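Local coordinates for peptidase M16 C-terminal domain-containing protein (Enterococcus faecalis, PDB 3D3Y) that is of unknown function but resembles the M16 metallopeptidases and probably binds a metal ion, at residues Q276-K289 against K344-L357. Residues are numbered along the deposited sequence; the frame is centred on the assembly and turned at random.
Sequences QVFNGIFGGFPHSK and KIRELEIEQTKAML
His287 meets Thr353 edge-on: NE2 donates to OG1 at 2.8 Å with an N-H...O angle of 169°, and the oxygen lies within 2° of the ring plane. That hydroxyl donates in turn to Glu349 O, and accepting on one side while donating on the other sets its orientation; Thr353 N is a second donor to Glu349 O, from the opposite face of the carbonyl. Gln352 CB sits over the imidazole centre, 3.7 Å from the centroid, a CH-pi contact. The selenium of selenomethionine Met356 touches the imidazole edge yet stands over a face of Phe285, 4.2 Å from that centroid, a Met-aromatic contact. The methyl branch of Thr353, CG2, packs 3.6 Å from Gly280 CA. The helix axes approach to 9.0 Å. Val277 enters a hole between Ile350, Thr353, Lys354 and Leu357. Lys289, bent at chi4 (-74°), brings NZ to Lys344 O (2.8 Å) and to the syn lone pair of Glu349 OE2 (2.9 Å); Glu349 OE1 meanwhile accepts from Arg346 N, holding the carboxylate at the helix start. One knob-into-hole contact, with polar bonds beside it, thus joins steeply crossed helices 272-284 and 347-364 in the alpha/beta domain of M16 peptidase type.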
loop_
_atom_site.group_PDB
_atom_site.type_symbol
_atom_site.label_atom_id
_atom_site.label_comp_id
_atom_site.label_asym_id
_atom_site.label_seq_id
_atom_site.Cartn_x
_atom_site.Cartn_y
_atom_site.Cartn_z
ATOM N N GLN A 276 5.061 12.455 -12.006
ATOM C CA GLN A 276 6.210 12.000 -11.221
ATOM C C GLN A 276 7.208 13.172 -11.060
ATOM O O GLN A 276 7.680 13.462 -9.964
ATOM C CB GLN A 276 6.877 10.806 -11.919
ATOM C CG GLN A 276 6.017 9.536 -12.010
ATOM C CD GLN A 276 5.798 8.906 -10.641
ATOM O OE1 GLN A 276 6.611 9.086 -9.719
ATOM N NE2 GLN A 276 4.700 8.183 -10.490
ATOM N N VAL A 277 7.491 13.837 -12.172
ATOM C CA VAL A 277 8.455 14.918 -12.199
ATOM C C VAL A 277 7.868 16.149 -11.523
ATOM O O VAL A 277 8.554 16.774 -10.705
ATOM C CB VAL A 277 8.962 15.212 -13.647
ATOM C CG1 VAL A 277 9.942 16.424 -13.669
ATOM C CG2 VAL A 277 9.635 13.958 -14.240
ATOM N N PHE A 278 6.607 16.481 -11.828
ATOM C CA PHE A 278 5.972 17.641 -11.175
ATOM C C PHE A 278 6.075 17.513 -9.657
ATOM O O PHE A 278 6.447 18.470 -8.957
ATOM C CB PHE A 278 4.500 17.787 -11.562
ATOM C CG PHE A 278 3.745 18.684 -10.616
ATOM C CD1 PHE A 278 3.746 20.081 -10.798
ATOM C CD2 PHE A 278 3.069 18.145 -9.521
ATOM C CE1 PHE A 278 3.069 20.929 -9.893
ATOM C CE2 PHE A 278 2.400 18.980 -8.612
ATOM C CZ PHE A 278 2.384 20.379 -8.811
ATOM N N ASN A 279 5.768 16.314 -9.154
ATOM C CA ASN A 279 5.768 16.074 -7.719
ATOM C C ASN A 279 7.131 16.305 -7.120
ATOM O O ASN A 279 7.247 16.933 -6.049
ATOM C CB ASN A 279 5.270 14.670 -7.343
ATOM C CG ASN A 279 5.290 14.463 -5.833
ATOM O OD1 ASN A 279 6.040 13.608 -5.307
ATOM N ND2 ASN A 279 4.509 15.275 -5.129
ATOM N N GLY A 280 8.167 15.815 -7.806
ATOM C CA GLY A 280 9.536 16.015 -7.352
ATOM C C GLY A 280 9.921 17.482 -7.273
ATOM O O GLY A 280 10.604 17.879 -6.333
ATOM N N ILE A 281 9.470 18.289 -8.245
ATOM C CA ILE A 281 9.853 19.708 -8.308
ATOM C C ILE A 281 9.075 20.519 -7.275
ATOM O O ILE A 281 9.576 21.515 -6.743
ATOM C CB ILE A 281 9.582 20.261 -9.728
ATOM C CG1 ILE A 281 10.598 19.703 -10.733
ATOM C CG2 ILE A 281 9.590 21.792 -9.770
ATOM C CD1 ILE A 281 10.082 19.826 -12.213
ATOM N N PHE A 282 7.828 20.115 -7.043
ATOM C CA PHE A 282 6.902 20.850 -6.156
ATOM C C PHE A 282 7.297 20.659 -4.676
ATOM O O PHE A 282 7.648 21.625 -3.989
ATOM C CB PHE A 282 5.441 20.446 -6.472
ATOM C CG PHE A 282 4.385 21.191 -5.680
ATOM C CD1 PHE A 282 4.469 22.580 -5.449
ATOM C CD2 PHE A 282 3.267 20.507 -5.207
ATOM C CE1 PHE A 282 3.459 23.274 -4.720
ATOM C CE2 PHE A 282 2.266 21.162 -4.482
ATOM C CZ PHE A 282 2.336 22.565 -4.257
ATOM N N GLY A 283 7.319 19.420 -4.203
ATOM C CA GLY A 283 7.618 19.151 -2.799
ATOM C C GLY A 283 8.199 17.773 -2.538
ATOM O O GLY A 283 8.311 17.374 -1.399
ATOM N N GLY A 284 8.580 17.036 -3.581
ATOM C CA GLY A 284 8.921 15.617 -3.405
ATOM C C GLY A 284 10.308 15.349 -2.840
ATOM O O GLY A 284 10.535 14.339 -2.137
ATOM N N PHE A 285 11.230 16.250 -3.154
ATOM C CA PHE A 285 12.646 16.087 -2.876
ATOM C C PHE A 285 13.196 17.337 -2.177
ATOM O O PHE A 285 12.547 18.378 -2.201
ATOM C CB PHE A 285 13.383 15.898 -4.206
ATOM C CG PHE A 285 13.098 14.593 -4.899
ATOM C CD1 PHE A 285 13.364 13.372 -4.277
ATOM C CD2 PHE A 285 12.646 14.576 -6.221
ATOM C CE1 PHE A 285 13.149 12.153 -4.943
ATOM C CE2 PHE A 285 12.418 13.361 -6.881
ATOM C CZ PHE A 285 12.653 12.146 -6.236
ATOM N N PRO A 286 14.398 17.245 -1.560
ATOM C CA PRO A 286 14.953 18.386 -0.829
ATOM C C PRO A 286 15.231 19.634 -1.667
ATOM O O PRO A 286 15.322 20.734 -1.101
ATOM C CB PRO A 286 16.269 17.837 -0.214
ATOM C CG PRO A 286 16.110 16.347 -0.203
ATOM C CD PRO A 286 15.266 16.050 -1.453
ATOM N N HIS A 287 15.320 19.472 -2.989
ATOM C CA HIS A 287 15.577 20.579 -3.890
ATOM C C HIS A 287 14.251 21.181 -4.406
ATOM O O HIS A 287 14.248 22.086 -5.248
ATOM C CB HIS A 287 16.464 20.121 -5.062
ATOM C CG HIS A 287 15.837 19.047 -5.908
ATOM N ND1 HIS A 287 16.124 17.707 -5.747
ATOM C CD2 HIS A 287 14.927 19.115 -6.906
ATOM C CE1 HIS A 287 15.435 17.001 -6.630
ATOM N NE2 HIS A 287 14.693 17.831 -7.337
ATOM N N SER A 288 13.132 20.706 -3.861
ATOM C CA SER A 288 11.814 21.084 -4.354
ATOM C C SER A 288 11.479 22.529 -4.037
ATOM O O SER A 288 12.066 23.116 -3.125
ATOM C CB SER A 288 10.731 20.191 -3.757
ATOM O OG SER A 288 10.551 20.468 -2.375
ATOM N N LYS A 289 10.498 23.093 -4.746
ATOM C CA LYS A 289 10.102 24.477 -4.446
ATOM C C LYS A 289 9.600 24.707 -3.027
ATOM O O LYS A 289 9.915 25.741 -2.414
ATOM C CB LYS A 289 9.098 25.011 -5.494
ATOM C CG LYS A 289 9.734 25.087 -6.888
ATOM C CD LYS A 289 8.847 25.789 -7.910
ATOM C CE LYS A 289 9.572 25.869 -9.273
ATOM N NZ LYS A 289 10.643 26.887 -9.245
ATOM N N LYS A 344 8.071 28.587 -14.360
ATOM C CA LYS A 344 9.217 29.201 -13.715
ATOM C C LYS A 344 10.041 28.085 -13.053
ATOM O O LYS A 344 10.045 27.929 -11.815
ATOM C CB LYS A 344 8.779 30.275 -12.720
ATOM C CG LYS A 344 8.222 31.555 -13.407
ATOM C CD LYS A 344 7.435 32.471 -12.459
ATOM C CE LYS A 344 8.372 33.231 -11.501
ATOM N NZ LYS A 344 7.587 33.853 -10.395
ATOM N N ILE A 345 10.716 27.300 -13.904
ATOM C CA ILE A 345 11.381 26.050 -13.480
ATOM C C ILE A 345 12.801 26.014 -14.027
ATOM O O ILE A 345 13.016 26.109 -15.236
ATOM C CB ILE A 345 10.599 24.796 -13.973
ATOM C CG1 ILE A 345 9.158 24.838 -13.464
ATOM C CG2 ILE A 345 11.251 23.516 -13.486
ATOM C CD1 ILE A 345 8.230 23.819 -14.114
ATOM N N ARG A 346 13.770 25.901 -13.129
ATOM C CA ARG A 346 15.165 25.949 -13.526
ATOM C C ARG A 346 15.588 24.596 -14.056
ATOM O O ARG A 346 15.045 23.573 -13.642
ATOM C CB ARG A 346 16.032 26.298 -12.319
ATOM C CG ARG A 346 15.715 27.663 -11.704
ATOM C CD ARG A 346 16.374 27.828 -10.327
ATOM N NE ARG A 346 17.713 27.217 -10.232
ATOM C CZ ARG A 346 18.792 27.568 -10.944
ATOM N NH1 ARG A 346 19.943 26.922 -10.748
ATOM N NH2 ARG A 346 18.734 28.542 -11.860
ATOM N N GLU A 347 16.591 24.591 -14.929
ATOM C CA GLU A 347 17.120 23.339 -15.451
ATOM C C GLU A 347 17.565 22.383 -14.362
ATOM O O GLU A 347 17.326 21.196 -14.456
ATOM C CB GLU A 347 18.246 23.586 -16.446
ATOM C CG GLU A 347 17.729 23.802 -17.878
ATOM C CD GLU A 347 16.571 22.853 -18.266
ATOM O OE1 GLU A 347 16.702 21.612 -18.046
ATOM O OE2 GLU A 347 15.539 23.366 -18.788
ATOM N N LEU A 348 18.180 22.904 -13.312
ATOM C CA LEU A 348 18.687 22.042 -12.260
ATOM C C LEU A 348 17.535 21.397 -11.474
ATOM O O LEU A 348 17.612 20.227 -11.125
ATOM C CB LEU A 348 19.660 22.801 -11.341
ATOM C CG LEU A 348 20.318 21.940 -10.254
ATOM C CD1 LEU A 348 21.317 20.909 -10.854
ATOM C CD2 LEU A 348 20.999 22.804 -9.171
ATOM N N GLU A 349 16.466 22.151 -11.205
ATOM C CA GLU A 349 15.260 21.566 -10.603
ATOM C C GLU A 349 14.793 20.287 -11.333
ATOM O O GLU A 349 14.591 19.251 -10.704
ATOM C CB GLU A 349 14.116 22.593 -10.551
ATOM C CG GLU A 349 14.348 23.682 -9.516
ATOM C CD GLU A 349 13.253 24.711 -9.524
ATOM O OE1 GLU A 349 12.963 25.272 -10.594
ATOM O OE2 GLU A 349 12.705 24.984 -8.453
ATOM N N ILE A 350 14.638 20.364 -12.649
ATOM C CA ILE A 350 14.128 19.218 -13.435
ATOM C C ILE A 350 15.151 18.097 -13.487
ATOM O O ILE A 350 14.785 16.930 -13.317
ATOM C CB ILE A 350 13.780 19.598 -14.889
ATOM C CG1 ILE A 350 12.867 20.799 -14.939
ATOM C CG2 ILE A 350 13.040 18.462 -15.615
ATOM C CD1 ILE A 350 13.168 21.631 -16.134
ATOM N N GLU A 351 16.414 18.457 -13.730
ATOM C CA GLU A 351 17.499 17.493 -13.909
ATOM C C GLU A 351 17.700 16.701 -12.613
ATOM O O GLU A 351 17.794 15.469 -12.637
ATOM C CB GLU A 351 18.828 18.201 -14.281
ATOM C CG GLU A 351 18.911 18.787 -15.720
ATOM C CD GLU A 351 20.271 19.509 -16.026
ATOM O OE1 GLU A 351 21.056 19.828 -15.077
ATOM O OE2 GLU A 351 20.557 19.745 -17.231
ATOM N N GLN A 352 17.754 17.408 -11.481
ATOM C CA GLN A 352 17.862 16.734 -10.190
ATOM C C GLN A 352 16.671 15.839 -9.884
ATOM O O GLN A 352 16.838 14.756 -9.360
ATOM C CB GLN A 352 18.034 17.737 -9.046
ATOM C CG GLN A 352 19.442 18.219 -8.879
ATOM C CD GLN A 352 19.624 18.820 -7.501
ATOM O OE1 GLN A 352 19.455 20.027 -7.328
ATOM N NE2 GLN A 352 19.903 17.973 -6.497
ATOM N N THR A 353 15.469 16.295 -10.227
ATOM C CA THR A 353 14.262 15.476 -10.034
ATOM C C THR A 353 14.328 14.197 -10.874
ATOM O O THR A 353 14.091 13.113 -10.349
ATOM C CB THR A 353 12.996 16.281 -10.348
ATOM O OG1 THR A 353 12.961 17.416 -9.470
ATOM C CG2 THR A 353 11.735 15.427 -10.190
ATOM N N LYS A 354 14.672 14.320 -12.161
ATOM C CA LYS A 354 14.788 13.133 -13.033
ATOM C C LYS A 354 15.853 12.127 -12.518
ATOM O O LYS A 354 15.593 10.923 -12.446
ATOM C CB LYS A 354 15.040 13.523 -14.487
ATOM C CG LYS A 354 13.883 14.324 -15.151
ATOM C CD LYS A 354 14.230 14.718 -16.579
ATOM C CE LYS A 354 12.992 15.256 -17.293
ATOM N NZ LYS A 354 13.271 15.707 -18.691
ATOM N N ALA A 355 17.020 12.636 -12.111
ATOM C CA ALA A 355 18.105 11.789 -11.576
ATOM C C ALA A 355 17.639 10.973 -10.360
ATOM O O ALA A 355 17.846 9.751 -10.291
ATOM C CB ALA A 355 19.337 12.669 -11.202
HETATM N N MSE A 356 16.959 11.641 -9.429
HETATM C CA MSE A 356 16.528 10.978 -8.197
HETATM C C MSE A 356 15.399 9.982 -8.462
HETATM O O MSE A 356 15.377 8.918 -7.878
HETATM C CB MSE A 356 16.153 11.997 -7.106
HETATM C CG MSE A 356 17.409 12.675 -6.516
HETATM SE SE MSE A 356 16.993 13.991 -5.166
HETATM C CE MSE A 356 16.652 12.751 -3.690
ATOM N N LEU A 357 14.481 10.321 -9.363
ATOM C CA LEU A 357 13.455 9.354 -9.753
ATOM C C LEU A 357 14.091 8.124 -10.410
ATOM O O LEU A 357 13.777 6.990 -10.027
ATOM C CB LEU A 357 12.390 9.983 -10.671
ATOM C CG LEU A 357 11.419 10.949 -9.981
ATOM C CD1 LEU A 357 10.645 11.776 -11.009
ATOM C CD2 LEU A 357 10.436 10.245 -9.019
HETATM O O HOH W 1 13.368 24.669 -5.886
#